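Local structure of putative lipoprotein (3JX8) at residues I18-Y23 / T59-G64; L45-D50 / Y89-N94; N183-G188 / N203-G208. The protein is of unknown function but is a putative lipoprotein with adhesin-type head domains, consistent with a role in cell adhesion or lipid binding. All coordinates share one frame; numbering follows the deposited sequence.

In the fold
Contacts 1 and 2 sit together near the N-terminal end of an elongated beta-solenoid, with centres 14 Å apart. They touch through Y23 and S93 and through I18, which meets strand 44-50. Contact 3 lies on the opposite side of the chain's centre, about 37 Å from contact 1 and about 35 Å from contact 2 (centres), yet it belongs to the same sheet as strand 57-62 of contact 1. Contact 1 is a surface contact of apolar packing with a water bridge. The two partly buried contacts rest on backbone hydrogen bonds, antiparallel in contact 2 and parallel in contact 3, where successive coils pair asparagine amides by a side-chain hydrogen bond and the second subunit packs nearby.

Contact 1: residues I18-Y23 / T59-G64; sequences IKISDY and TEVEGG
V61 meets segment 18-23 with both of its methyls. Its CG1 is anti to the backbone N (chi1 169°), which carries it to the backbone carbonyls of S21 and D22, 3.7 Å from D22 O. The other methyl, CG2, also touches S21 O but lies mainly against apolar groups: V61 CG2 approaches I20 CB to 3.5 Å and meets I20 CG2 and CD1, the two side chains crossing at about a right angle. The same methyl reaches the Y23 ring obliquely, with V61 CG2 3.9 Å from Y23 CD2. I20 CD1 lies in the plane of that ring, at its edge, so I20, V61 and Y23 form one small cluster, which L66 extends on the side of strand 65-70. The chi1 of Y23 (58°) swings the ring away from segment 59-64, and its hydroxyl reaches S93 of contact 2. The CB of Y23 stays behind, 3.3 Å from G64 O. At the far end, I18 and T59 also cross nearly at right angles, the methyl I18 CD1 lying 3.4 Å from T59 OG1.

No direct hydrogen bond links the segments, although their end-to-end directions differ by just 28°. A water spans the gap instead, donating to K19 O at 3.3 Å and accepting from V61 N at 3.1 Å. Beyond V61, G63 and G64 both have positive phi, with backbone angles close to a type I' turn, and G64 bonds through its backbone to D24. The turn joins strands 57-62 and 65-70 into an antiparallel beta-hairpin. Strand 57-62 is the outermost on that side of its sheet, so the arrangement is that of a loop lapping over an edge hairpin at the N-terminal end of a beta-solenoid.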
# COMPACT_ATOMS: atom_id res chain seq x y z
N ILE A 18 8.26 32.02 -16.37
CA ILE A 18 6.92 32.33 -15.87
C ILE A 18 7.03 33.04 -14.53
O ILE A 18 7.70 32.58 -13.60
CB ILE A 18 6.09 31.05 -15.75
CG1 ILE A 18 6.02 30.37 -17.13
CG2 ILE A 18 4.69 31.38 -15.26
CD1 ILE A 18 5.71 28.91 -17.09
N LYS A 19 6.37 34.20 -14.46
CA LYS A 19 6.39 35.03 -13.25
C LYS A 19 5.63 34.32 -12.15
O LYS A 19 4.48 33.91 -12.35
CB LYS A 19 5.76 36.41 -13.52
CG LYS A 19 6.10 37.50 -12.51
N ILE A 20 6.27 34.17 -11.01
CA ILE A 20 5.67 33.49 -9.89
C ILE A 20 6.03 34.14 -8.54
O ILE A 20 7.09 34.71 -8.40
CB ILE A 20 6.10 32.00 -9.85
CG1 ILE A 20 7.62 31.85 -9.73
CG2 ILE A 20 5.63 31.27 -11.07
CD1 ILE A 20 8.02 30.47 -9.17
N SER A 21 5.14 34.02 -7.56
CA SER A 21 5.49 34.28 -6.16
C SER A 21 6.19 33.06 -5.59
O SER A 21 6.19 31.98 -6.18
CB SER A 21 4.24 34.43 -5.29
OG SER A 21 3.35 35.34 -5.87
N ASP A 22 6.71 33.24 -4.38
CA ASP A 22 7.26 32.15 -3.63
C ASP A 22 6.22 31.08 -3.38
O ASP A 22 5.03 31.33 -3.38
CB ASP A 22 7.80 32.62 -2.27
CG ASP A 22 8.73 31.58 -1.63
OD1 ASP A 22 9.51 30.94 -2.36
OD2 ASP A 22 8.69 31.42 -0.42
N TYR A 23 6.72 29.87 -3.17
CA TYR A 23 5.88 28.73 -2.89
C TYR A 23 6.65 27.84 -1.96
O TYR A 23 7.87 27.84 -1.97
CB TYR A 23 5.53 27.99 -4.19
CG TYR A 23 6.72 27.49 -5.00
CD1 TYR A 23 7.27 26.24 -4.77
CD2 TYR A 23 7.28 28.27 -6.03
CE1 TYR A 23 8.35 25.77 -5.53
CE2 TYR A 23 8.35 27.80 -6.81
CZ TYR A 23 8.88 26.55 -6.55
OH TYR A 23 9.93 26.08 -7.30
N THR A 59 0.63 26.08 -15.45
CA THR A 59 1.93 26.39 -14.86
C THR A 59 1.80 27.68 -14.07
O THR A 59 1.87 28.76 -14.64
CB THR A 59 3.01 26.62 -15.92
OG1 THR A 59 2.60 27.70 -16.77
CG2 THR A 59 3.26 25.39 -16.77
N GLU A 60 1.58 27.59 -12.77
CA GLU A 60 1.35 28.77 -11.96
C GLU A 60 1.55 28.50 -10.49
O GLU A 60 1.53 27.34 -10.05
CB GLU A 60 -0.09 29.26 -12.15
CG GLU A 60 -1.14 28.32 -11.55
CD GLU A 60 -2.56 28.62 -11.98
OE1 GLU A 60 -2.79 29.23 -13.04
OE2 GLU A 60 -3.48 28.21 -11.25
N VAL A 61 1.70 29.58 -9.74
CA VAL A 61 1.76 29.51 -8.30
C VAL A 61 0.47 30.09 -7.78
O VAL A 61 0.02 31.12 -8.21
CB VAL A 61 2.97 30.25 -7.70
CG1 VAL A 61 2.84 30.37 -6.15
CG2 VAL A 61 4.26 29.52 -8.11
N GLU A 62 -0.12 29.40 -6.82
CA GLU A 62 -1.37 29.83 -6.26
C GLU A 62 -1.49 29.27 -4.85
O GLU A 62 -1.30 28.07 -4.62
CB GLU A 62 -2.49 29.33 -7.17
CG GLU A 62 -3.88 29.38 -6.60
CD GLU A 62 -4.53 28.00 -6.72
OE1 GLU A 62 -4.76 27.52 -7.87
OE2 GLU A 62 -4.74 27.37 -5.64
N GLY A 63 -1.79 30.15 -3.90
CA GLY A 63 -1.92 29.73 -2.52
C GLY A 63 -0.62 29.16 -2.01
O GLY A 63 -0.61 28.21 -1.26
N GLY A 64 0.49 29.76 -2.44
CA GLY A 64 1.80 29.27 -2.08
C GLY A 64 2.20 27.91 -2.58
O GLY A 64 3.12 27.31 -2.02
O HOH W 1 1.87 32.18 -11.43

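Contact 2: residues L45-D50 / Y89-N94; sequences LSVTID and YKIKSN
Four backbone hydrogen bonds tie S46 and T48 to K92 and K90 in two reciprocal pairs. The straightest is T48 N to K90 O, 2.8 Å with 176° at the hydrogen; K90 N returns to T48 O at 3.0 Å. Two residues along, S46 N to K92 O and K92 N to S46 O are both 2.9 Å. Between these hydrogen-bonded pairs sits the non-hydrogen-bonded pair V47 and I91, where bent CA-H...O contacts fill in, V47 CA with K90 O and I91 CA with S46 O. The T48 hydroxyl turns to T15 on the neighbouring strand 13-17.

These strands belong to the N-terminal part of the beta-solenoid, where antiparallel pairing gives way to parallel coils: 44-50 runs antiparallel to both 13-17 and 89-95, whereas 89-95 lies parallel to 33-38.

On one face, L45 and S93 pack on L66 and Y89 and I91 on I68, both of strand 65-70, while I49 touches F54. I49 CD1 sits over one face of the Y89 ring, 3.5 Å from its centroid and 8° off the normal, a CH-pi contact, while V47 CG1 meets the ring edge at Y89 CE1, 4.0 Å away. L45 CG is anti to the backbone N (chi1 176°), and the branch ends with L45 CD1 3.7 Å from I91 CG2 and against CB of S93; the S93 hydroxyl bonds to Y44 O.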
# COMPACT_ATOMS: atom_id res chain seq x y z
N LEU A 45 10.72 30.47 -12.15
CA LEU A 45 10.22 29.33 -12.89
C LEU A 45 10.50 29.49 -14.36
O LEU A 45 10.15 30.50 -14.97
CB LEU A 45 8.72 29.16 -12.71
CG LEU A 45 8.06 28.04 -13.52
CD1 LEU A 45 8.65 26.62 -13.23
CD2 LEU A 45 6.54 28.09 -13.33
N SER A 46 11.05 28.44 -14.94
CA SER A 46 11.23 28.34 -16.36
C SER A 46 10.78 26.96 -16.85
O SER A 46 11.10 25.96 -16.22
CB SER A 46 12.72 28.54 -16.69
OG SER A 46 13.01 28.13 -18.01
N VAL A 47 10.06 26.92 -17.97
CA VAL A 47 9.55 25.68 -18.56
C VAL A 47 9.89 25.67 -20.05
O VAL A 47 9.65 26.66 -20.76
CB VAL A 47 8.01 25.56 -18.42
CG1 VAL A 47 7.50 24.29 -19.13
CG2 VAL A 47 7.58 25.61 -16.96
N THR A 48 10.45 24.55 -20.51
CA THR A 48 10.74 24.33 -21.91
C THR A 48 9.93 23.12 -22.38
O THR A 48 10.06 22.01 -21.84
CB THR A 48 12.23 24.05 -22.10
OG1 THR A 48 12.98 25.16 -21.60
CG2 THR A 48 12.56 23.81 -23.60
N ILE A 49 9.10 23.32 -23.39
CA ILE A 49 8.30 22.23 -23.96
C ILE A 49 7.97 22.60 -25.41
O ILE A 49 8.07 23.79 -25.79
CB ILE A 49 7.01 21.98 -23.08
CG1 ILE A 49 6.42 20.59 -23.34
CG2 ILE A 49 5.94 23.10 -23.27
CD1 ILE A 49 5.41 20.14 -22.27
N ASP A 50 7.59 21.61 -26.22
CA ASP A 50 7.11 21.90 -27.55
C ASP A 50 6.09 23.05 -27.47
O ASP A 50 5.18 23.03 -26.63
CB ASP A 50 6.47 20.67 -28.21
CG ASP A 50 7.41 19.46 -28.23
OD1 ASP A 50 7.70 18.94 -27.14
OD2 ASP A 50 7.86 19.02 -29.32
N TYR A 89 10.95 18.27 -22.56
CA TYR A 89 10.16 18.82 -21.46
C TYR A 89 11.06 18.95 -20.24
O TYR A 89 11.44 17.95 -19.65
CB TYR A 89 8.93 17.95 -21.20
CG TYR A 89 7.89 18.50 -20.24
CD1 TYR A 89 7.91 19.83 -19.79
CD2 TYR A 89 6.85 17.69 -19.80
CE1 TYR A 89 6.95 20.30 -18.91
CE2 TYR A 89 5.87 18.18 -18.94
CZ TYR A 89 5.93 19.47 -18.49
OH TYR A 89 4.95 19.93 -17.66
N LYS A 90 11.42 20.20 -19.94
CA LYS A 90 12.36 20.52 -18.87
C LYS A 90 11.77 21.65 -18.05
O LYS A 90 11.16 22.60 -18.61
CB LYS A 90 13.70 20.97 -19.44
CG LYS A 90 14.42 19.91 -20.21
CD LYS A 90 15.85 20.31 -20.63
CE LYS A 90 15.87 21.21 -21.82
NZ LYS A 90 17.27 21.65 -22.17
N ILE A 91 11.94 21.55 -16.74
CA ILE A 91 11.47 22.57 -15.83
C ILE A 91 12.62 22.92 -14.88
O ILE A 91 13.32 22.03 -14.38
CB ILE A 91 10.27 22.06 -14.98
CG1 ILE A 91 9.14 21.58 -15.91
CG2 ILE A 91 9.82 23.15 -13.98
CD1 ILE A 91 8.01 20.78 -15.22
N LYS A 92 12.84 24.21 -14.67
CA LYS A 92 13.79 24.67 -13.67
C LYS A 92 13.07 25.64 -12.75
O LYS A 92 12.39 26.57 -13.21
CB LYS A 92 15.01 25.32 -14.31
CG LYS A 92 15.89 24.34 -15.07
CD LYS A 92 17.22 24.94 -15.43
CE LYS A 92 18.09 23.92 -16.17
NZ LYS A 92 19.53 24.29 -16.07
N SER A 93 13.17 25.42 -11.45
CA SER A 93 12.50 26.34 -10.53
C SER A 93 13.20 26.39 -9.20
O SER A 93 13.95 25.48 -8.86
CB SER A 93 11.02 25.96 -10.35
OG SER A 93 10.28 26.98 -9.71
N ASN A 94 12.99 27.48 -8.47
CA ASN A 94 13.44 27.59 -7.11
C ASN A 94 12.49 28.40 -6.23
O ASN A 94 11.67 29.19 -6.72
CB ASN A 94 14.86 28.13 -7.05
CG ASN A 94 14.99 29.50 -7.69
OD1 ASN A 94 14.68 30.52 -7.06
ND2 ASN A 94 15.49 29.53 -8.90

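Contact 3: residues N183-G188 / N203-G208; sequences NVAGSG and NIASSG. With SO4 (sulfate ion), chain N.
N183 and N203 set CG anti to their own carbonyl carbons, with chi1 of -53° and -66°, and their chi2 values are also similar. The matching torsions turn the amides alike: they run alongside each other in the same direction, with planes 8° apart. This is one step of an asparagine ladder on a parallel beta-helix, continued weakly from N203 OD1 to N221. N203 ND2 donates to N183 OD1 at 3.1 Å, tilted from the carbonyl plane; it also bonds E201, while N183 ND2 bonds C163 O.

The backbones hold the same register: V184 N bonds N203 O, A205 N bonds V184 O, and G186 N bonds A205 O at 3.0 Å. V184 and I204 point to the other face, where both pack on I210. A185 and A205 meet through CB atoms 4.4 Å apart, and each also packs on an alanine of the second subunit.

In the turns, G208 CA comes within 3.2 Å of G188 O. S207 OG donates to O2 of a sulfate, probably from the crystallisation liquor, at 3.1 Å; the ion is also hydrogen-bonded by S148 of the second subunit. A water joins the two turns, donating to S207 O and, at 2.8 Å, to S187 O.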
# COMPACT_ATOMS: atom_id res chain seq x y z
N ASN A 183 8.82 1.42 5.79
CA ASN A 183 7.56 0.71 5.62
C ASN A 183 7.37 0.30 4.18
O ASN A 183 7.49 1.14 3.28
CB ASN A 183 6.42 1.59 6.05
CG ASN A 183 6.61 2.12 7.42
OD1 ASN A 183 6.32 1.45 8.40
ND2 ASN A 183 7.17 3.33 7.51
N VAL A 184 7.12 -0.98 3.95
CA VAL A 184 6.76 -1.49 2.64
C VAL A 184 5.41 -2.24 2.67
O VAL A 184 5.23 -3.16 3.48
CB VAL A 184 7.85 -2.44 2.12
CG1 VAL A 184 7.43 -3.02 0.77
CG2 VAL A 184 9.17 -1.68 2.03
N ALA A 185 4.48 -1.84 1.80
CA ALA A 185 3.21 -2.55 1.61
C ALA A 185 3.14 -2.95 0.15
O ALA A 185 2.63 -2.20 -0.69
CB ALA A 185 2.03 -1.68 2.01
N GLY A 186 3.63 -4.14 -0.16
CA GLY A 186 3.69 -4.61 -1.53
C GLY A 186 4.99 -5.35 -1.78
O GLY A 186 5.64 -5.80 -0.84
N SER A 187 5.39 -5.44 -3.04
CA SER A 187 6.53 -6.26 -3.43
C SER A 187 7.81 -5.45 -3.52
O SER A 187 8.85 -6.00 -3.78
CB SER A 187 6.25 -6.99 -4.75
OG SER A 187 6.02 -6.06 -5.80
N GLY A 188 7.71 -4.14 -3.31
CA GLY A 188 8.85 -3.27 -3.49
C GLY A 188 9.96 -3.42 -2.44
O GLY A 188 9.92 -4.30 -1.56
N ASN A 203 8.77 -2.21 8.87
CA ASN A 203 7.50 -2.89 8.71
C ASN A 203 7.30 -3.29 7.29
O ASN A 203 7.41 -2.44 6.40
CB ASN A 203 6.36 -1.98 9.09
CG ASN A 203 6.36 -1.64 10.57
OD1 ASN A 203 6.05 -2.49 11.40
ND2 ASN A 203 6.71 -0.42 10.89
N ILE A 204 6.96 -4.57 7.09
CA ILE A 204 6.60 -5.13 5.78
C ILE A 204 5.25 -5.83 5.80
O ILE A 204 4.96 -6.68 6.66
CB ILE A 204 7.64 -6.16 5.29
CG1 ILE A 204 9.04 -5.53 5.22
CG2 ILE A 204 7.24 -6.72 3.90
CD1 ILE A 204 10.10 -6.43 4.61
N ALA A 205 4.42 -5.47 4.82
CA ALA A 205 3.19 -6.16 4.53
C ALA A 205 3.33 -6.78 3.14
O ALA A 205 3.56 -6.10 2.16
CB ALA A 205 1.98 -5.21 4.63
N SER A 206 3.19 -8.09 3.09
CA SER A 206 3.26 -8.90 1.90
C SER A 206 4.71 -9.28 1.57
O SER A 206 5.43 -9.69 2.48
CB SER A 206 2.36 -8.34 0.78
OG SER A 206 3.03 -8.05 -0.41
N SER A 207 5.14 -9.20 0.31
CA SER A 207 6.37 -9.88 -0.15
C SER A 207 7.59 -8.98 -0.33
O SER A 207 8.62 -9.43 -0.83
CB SER A 207 6.10 -10.56 -1.47
OG SER A 207 5.66 -9.60 -2.43
N GLY A 208 7.50 -7.73 0.09
CA GLY A 208 8.61 -6.80 -0.08
C GLY A 208 9.82 -7.04 0.80
O GLY A 208 9.86 -7.97 1.61
S SO4 N . 2.08 -11.62 -2.44
O1 SO4 N . 1.71 -11.04 -1.13
O2 SO4 N . 2.83 -10.57 -3.18
O3 SO4 N . 2.96 -12.78 -2.18
O4 SO4 N . 0.89 -12.03 -3.16
O HOH W 2 9.31 -8.73 -3.67